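Local atomic coordinates of ultraspiracle (Drosophila melanogaster, PDB entry 1HG4), a protein that probably acts as a nuclear hormone receptor and transcription factor, through a ligand-binding domain captured here in an inactive conformation with a phospholipid bound in its pocket. Residues Q59-V64 with L263-A268; A209-H214 with G224-L229. All blocks are in the same frame, centred on the assembly; numbering follows the deposited sequence.

In the fold
Two contacts of unequal span illustrate how a mainly helical receptor domain is tied together. From the N terminus, the chain runs through helix 11-24 into helix 46-68, where Gln59-Val64 opens the larger loop. It then passes through helix 78-100, a small two-stranded sheet and several further helices before helix 197-218 and helix 225-250 meet in contact 2, a closure across the short loop between consecutive helices. Helix 225-250 leads on to helix 258-266, which folds back on helix 46-68 and closes contact 1. Contact 2 is thus nested inside contact 1. Their centres lie about 30 Å apart and their nearest atoms about 18 Å: one joins chain neighbours, the other helices far apart in sequence.

Contact 1: Q59-V64 with L263-A268; sequences QLFQMV and LEQLEA
Segment 59-64 of helix 46-68 and segment 263-268 at the end of helix 258-266 come nearest at Val64 and Leu266, whose CA atoms are 7.3 Å apart. Gln265 mainly bridges the gap. With CG anti to the backbone N (chi1 -167°) and the chain extended beyond it, this residue carries its amide across to the other helix. There the amide lies nearly flat on the Phe61 ring, the two planes 20° apart, with Gln265 NE2 3.3 Å above the ring plane and over its centre. The same nitrogen donates to the backbone, Gln265 NE2 to Phe61 O being 3.0 Å with an N-H...O angle of 160°, and it is also hydrogen-bonded to Glu65 OE2, so two acceptors and a ring fix the rotation of the amide. Val64 backs it from the side away from the ring, its CB 3.4 Å from Gln265 NE2, while Val64 CG1 meets Leu266 CD2 at 4.0 Å. Helix 258-266 is probably the receptor's activation helix, and its packing here is consistent with the inactive conformation. Elsewhere on helix 46-68, Leu60 and Met63 pack on Trp89 of helix 78-100, and Gln59 NE2 is hydrogen-bonded to Leu137 O in the loop between strands 134-136 and 142-144.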
loop_
_atom_site.group_PDB
_atom_site.type_symbol
_atom_site.label_atom_id
_atom_site.label_comp_id
_atom_site.label_asym_id
_atom_site.label_seq_id
_atom_site.Cartn_x
_atom_site.Cartn_y
_atom_site.Cartn_z
ATOM N N GLN A 59 30.465 -5.745 -12.064
ATOM C CA GLN A 59 29.191 -6.306 -11.645
ATOM C C GLN A 59 28.262 -5.193 -11.182
ATOM O O GLN A 59 27.040 -5.306 -11.309
ATOM C CB GLN A 59 29.403 -7.338 -10.533
ATOM C CG GLN A 59 30.174 -8.567 -11.011
ATOM C CD GLN A 59 30.253 -9.659 -9.970
ATOM O OE1 GLN A 59 29.810 -9.490 -8.828
ATOM N NE2 GLN A 59 30.822 -10.795 -10.357
ATOM N N LEU A 60 28.847 -4.114 -10.657
ATOM C CA LEU A 60 28.063 -2.974 -10.202
ATOM C C LEU A 60 27.428 -2.281 -11.403
ATOM O O LEU A 60 26.244 -1.932 -11.378
ATOM C CB LEU A 60 28.937 -1.980 -9.440
ATOM C CG LEU A 60 29.037 -2.146 -7.926
ATOM C CD1 LEU A 60 30.028 -1.124 -7.374
ATOM C CD2 LEU A 60 27.657 -1.949 -7.288
ATOM N N PHE A 61 28.225 -2.079 -12.449
ATOM C CA PHE A 61 27.734 -1.440 -13.663
ATOM C C PHE A 61 26.563 -2.251 -14.199
ATOM O O PHE A 61 25.517 -1.707 -14.539
ATOM C CB PHE A 61 28.830 -1.382 -14.734
ATOM C CG PHE A 61 28.439 -0.594 -15.951
ATOM C CD1 PHE A 61 27.786 -1.211 -17.014
ATOM C CD2 PHE A 61 28.678 0.781 -16.017
ATOM C CE1 PHE A 61 27.373 -0.466 -18.129
ATOM C CE2 PHE A 61 28.267 1.534 -17.130
ATOM C CZ PHE A 61 27.617 0.908 -18.183
ATOM N N GLN A 62 26.766 -3.561 -14.277
ATOM C CA GLN A 62 25.757 -4.475 -14.776
ATOM C C GLN A 62 24.493 -4.421 -13.936
ATOM O O GLN A 62 23.380 -4.462 -14.472
ATOM C CB GLN A 62 26.324 -5.897 -14.807
ATOM C CG GLN A 62 27.327 -6.117 -15.935
ATOM C CD GLN A 62 28.243 -7.302 -15.691
ATOM O OE1 GLN A 62 27.803 -8.375 -15.280
ATOM N NE2 GLN A 62 29.535 -7.113 -15.962
ATOM N N MET A 63 24.672 -4.306 -12.623
ATOM C CA MET A 63 23.555 -4.244 -11.693
ATOM C C MET A 63 22.651 -3.070 -12.006
ATOM O O MET A 63 21.426 -3.203 -12.013
ATOM C CB MET A 63 24.063 -4.118 -10.260
ATOM C CG MET A 63 22.942 -4.102 -9.237
ATOM S SD MET A 63 23.514 -3.611 -7.619
ATOM C CE MET A 63 24.735 -4.933 -7.308
ATOM N N VAL A 64 23.262 -1.918 -12.255
ATOM C CA VAL A 64 22.507 -0.712 -12.576
ATOM C C VAL A 64 21.666 -0.928 -13.836
ATOM O O VAL A 64 20.492 -0.569 -13.865
ATOM C CB VAL A 64 23.459 0.501 -12.771
ATOM C CG1 VAL A 64 22.694 1.691 -13.312
ATOM C CG2 VAL A 64 24.112 0.848 -11.444
ATOM N N LEU A 263 23.501 7.610 -9.655
ATOM C CA LEU A 263 22.724 8.675 -10.276
ATOM C C LEU A 263 23.254 9.006 -11.662
ATOM O O LEU A 263 22.482 9.209 -12.603
ATOM C CB LEU A 263 22.781 9.933 -9.409
ATOM C CG LEU A 263 21.518 10.775 -9.271
ATOM C CD1 LEU A 263 21.871 12.060 -8.538
ATOM C CD2 LEU A 263 20.924 11.082 -10.629
ATOM N N GLU A 264 24.577 9.056 -11.785
ATOM C CA GLU A 264 25.201 9.390 -13.051
ATOM C C GLU A 264 25.007 8.326 -14.116
ATOM O O GLU A 264 24.785 8.661 -15.285
ATOM C CB GLU A 264 26.686 9.692 -12.830
ATOM C CG GLU A 264 26.909 10.753 -11.736
ATOM C CD GLU A 264 28.358 11.200 -11.599
ATOM O OE1 GLU A 264 29.264 10.331 -11.669
ATOM O OE2 GLU A 264 28.580 12.422 -11.403
ATOM N N GLN A 265 25.071 7.048 -13.741
ATOM C CA GLN A 265 24.869 6.009 -14.747
ATOM C C GLN A 265 23.400 5.988 -15.148
ATOM O O GLN A 265 23.076 5.825 -16.325
ATOM C CB GLN A 265 25.284 4.628 -14.232
ATOM C CG GLN A 265 25.383 3.588 -15.350
ATOM C CD GLN A 265 25.850 2.225 -14.880
ATOM O OE1 GLN A 265 26.704 2.123 -14.005
ATOM N NE2 GLN A 265 25.314 1.169 -15.482
ATOM N N LEU A 266 22.508 6.162 -14.174
ATOM C CA LEU A 266 21.083 6.161 -14.472
ATOM C C LEU A 266 20.704 7.291 -15.419
ATOM O O LEU A 266 19.958 7.078 -16.370
ATOM C CB LEU A 266 20.260 6.256 -13.177
ATOM C CG LEU A 266 20.181 4.949 -12.385
ATOM C CD1 LEU A 266 19.536 5.183 -11.037
ATOM C CD2 LEU A 266 19.415 3.919 -13.185
ATOM N N GLU A 267 21.230 8.489 -15.166
ATOM C CA GLU A 267 20.929 9.652 -16.001
ATOM C C GLU A 267 21.558 9.538 -17.375
ATOM O O GLU A 267 21.341 10.384 -18.237
ATOM C CB GLU A 267 21.409 10.943 -15.331
ATOM C CG GLU A 267 20.646 11.308 -14.071
ATOM C CD GLU A 267 21.177 12.574 -13.410
ATOM O OE1 GLU A 267 22.386 12.618 -13.091
ATOM O OE2 GLU A 267 20.385 13.523 -13.197
ATOM N N ALA A 268 22.327 8.481 -17.583
ATOM C CA ALA A 268 22.977 8.279 -18.863
ATOM C C ALA A 268 22.271 7.172 -19.627
ATOM O O ALA A 268 21.577 6.346 -19.035
ATOM C CB ALA A 268 24.434 7.919 -18.650
#

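Contact 2: A209-H214 with G224-L229; sequences ACLDEH and GRFAQL
Phe226 holds CG anti to its own backbone nitrogen (chi1 178°), which sends the ring from the first turn of helix 225-250 across to helix 197-218; Leu211 and Asp212 adopt the same first torsion and place their branches around it. The ring lies close against the facing backbone, with Phe226 CD1 3.8 Å from Asp212 CA. Two side chains frame it in different ways. Leu211 approaches obliquely, its CD2 methyl 3.9 Å from Phe226 CE1, an apolar contact. Asp212 crosses at about a right angle: its carboxylate plane stands 88° from the ring plane, and OD1 sits over one face, 3.9 Å from Phe226 CG. The other oxygen, Asp212 OD2, accepts a hydrogen bond from Leu78 N of the third subunit. One turn beyond Phe226, Leu229 CD1 meets Leu211 CD1 at 4.2 Å and extends the apolar patch. With an alanine in place of Phe226 the ring is gone, which would probably open a gap between the two helices and leave the Leu211 methyl and the Asp212 backbone without their aromatic partner. The helix segments approach to 10.0 Å between axes, with an angle of 128° between their directions. Helices 197-218 and 225-250 are successive members of the three-layered antiparallel helical sandwich of nuclear receptor ligand-binding domains, and this contact packs one on the other across the short loop between them.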
loop_
_atom_site.group_PDB
_atom_site.type_symbol
_atom_site.label_atom_id
_atom_site.label_comp_id
_atom_site.label_asym_id
_atom_site.label_seq_id
_atom_site.Cartn_x
_atom_site.Cartn_y
_atom_site.Cartn_z
ATOM N N ALA A 209 4.022 -13.537 -5.531
ATOM C CA ALA A 209 3.055 -14.311 -6.277
ATOM C C ALA A 209 3.767 -15.190 -7.306
ATOM O O ALA A 209 3.417 -16.360 -7.453
ATOM C CB ALA A 209 2.065 -13.380 -6.969
ATOM N N CYS A 210 4.759 -14.639 -8.011
ATOM C CA CYS A 210 5.500 -15.417 -9.014
ATOM C C CYS A 210 6.270 -16.556 -8.355
ATOM O O CYS A 210 6.224 -17.693 -8.819
ATOM C CB CYS A 210 6.478 -14.529 -9.789
ATOM S SG CYS A 210 5.652 -13.425 -10.972
ATOM N N LEU A 211 6.952 -16.243 -7.257
ATOM C CA LEU A 211 7.733 -17.239 -6.550
ATOM C C LEU A 211 6.853 -18.384 -6.072
ATOM O O LEU A 211 7.170 -19.556 -6.301
ATOM C CB LEU A 211 8.470 -16.599 -5.370
ATOM C CG LEU A 211 9.433 -17.523 -4.613
ATOM C CD1 LEU A 211 10.481 -18.072 -5.577
ATOM C CD2 LEU A 211 10.092 -16.772 -3.474
ATOM N N ASP A 212 5.738 -18.043 -5.429
ATOM C CA ASP A 212 4.801 -19.040 -4.911
ATOM C C ASP A 212 4.273 -19.938 -6.024
ATOM O O ASP A 212 4.241 -21.152 -5.873
ATOM C CB ASP A 212 3.632 -18.349 -4.189
ATOM C CG ASP A 212 2.741 -19.332 -3.448
ATOM O OD1 ASP A 212 3.210 -19.911 -2.452
ATOM O OD2 ASP A 212 1.581 -19.539 -3.862
ATOM N N GLU A 213 3.871 -19.342 -7.144
ATOM C CA GLU A 213 3.369 -20.112 -8.277
ATOM C C GLU A 213 4.419 -21.110 -8.750
ATOM O O GLU A 213 4.114 -22.275 -9.005
ATOM C CB GLU A 213 2.995 -19.181 -9.422
ATOM C CG GLU A 213 2.468 -19.898 -10.652
ATOM C CD GLU A 213 2.116 -18.943 -11.785
ATOM O OE1 GLU A 213 2.974 -18.116 -12.165
ATOM O OE2 GLU A 213 0.984 -19.021 -12.304
ATOM N N HIS A 214 5.655 -20.645 -8.867
ATOM C CA HIS A 214 6.737 -21.511 -9.289
ATOM C C HIS A 214 6.844 -22.668 -8.288
ATOM O O HIS A 214 7.042 -23.814 -8.668
ATOM C CB HIS A 214 8.052 -20.731 -9.327
ATOM C CG HIS A 214 9.212 -21.549 -9.787
ATOM N ND1 HIS A 214 9.405 -21.884 -11.110
ATOM C CD2 HIS A 214 10.205 -22.151 -9.093
ATOM C CE1 HIS A 214 10.469 -22.661 -11.211
ATOM N NE2 HIS A 214 10.972 -22.839 -10.002
ATOM N N GLY A 224 5.897 -26.021 2.428
ATOM C CA GLY A 224 6.715 -25.175 3.264
ATOM C C GLY A 224 7.913 -24.610 2.531
ATOM O O GLY A 224 8.697 -23.859 3.110
ATOM N N ARG A 225 8.050 -24.951 1.254
ATOM C CA ARG A 225 9.180 -24.482 0.465
ATOM C C ARG A 225 9.267 -22.960 0.380
ATOM O O ARG A 225 10.304 -22.378 0.681
ATOM C CB ARG A 225 9.133 -25.064 -0.952
ATOM C CG ARG A 225 10.417 -24.839 -1.743
ATOM C CD ARG A 225 10.276 -25.283 -3.202
ATOM N NE ARG A 225 11.484 -25.038 -3.993
ATOM C CZ ARG A 225 12.645 -25.660 -3.799
ATOM N NH1 ARG A 225 12.758 -26.568 -2.844
ATOM N NH2 ARG A 225 13.700 -25.374 -4.547
ATOM N N PHE A 226 8.180 -22.326 -0.042
ATOM C CA PHE A 226 8.122 -20.871 -0.185
ATOM C C PHE A 226 8.704 -20.145 1.040
ATOM O O PHE A 226 9.565 -19.275 0.903
ATOM C CB PHE A 226 6.665 -20.446 -0.413
ATOM C CG PHE A 226 6.464 -18.958 -0.531
ATOM C CD1 PHE A 226 6.713 -18.300 -1.734
ATOM C CD2 PHE A 226 6.010 -18.216 0.555
ATOM C CE1 PHE A 226 6.514 -16.923 -1.856
ATOM C CE2 PHE A 226 5.810 -16.844 0.443
ATOM C CZ PHE A 226 6.062 -16.196 -0.768
ATOM N N ALA A 227 8.244 -20.516 2.234
ATOM C CA ALA A 227 8.707 -19.887 3.458
ATOM C C ALA A 227 10.179 -20.166 3.697
ATOM O O ALA A 227 10.919 -19.282 4.108
ATOM C CB ALA A 227 7.882 -20.375 4.659
ATOM N N GLN A 228 10.599 -21.404 3.456
ATOM C CA GLN A 228 11.997 -21.765 3.638
ATOM C C GLN A 228 12.913 -20.946 2.737
ATOM O O GLN A 228 13.973 -20.494 3.173
ATOM C CB GLN A 228 12.215 -23.249 3.352
ATOM N N LEU A 229 12.514 -20.753 1.483
ATOM C CA LEU A 229 13.340 -19.993 0.554
ATOM C C LEU A 229 13.533 -18.575 1.073
ATOM O O LEU A 229 14.619 -18.001 0.958
ATOM C CB LEU A 229 12.705 -19.940 -0.838
ATOM C CG LEU A 229 12.630 -21.250 -1.615
ATOM C CD1 LEU A 229 12.000 -21.024 -2.975
ATOM C CD2 LEU A 229 14.021 -21.801 -1.778
#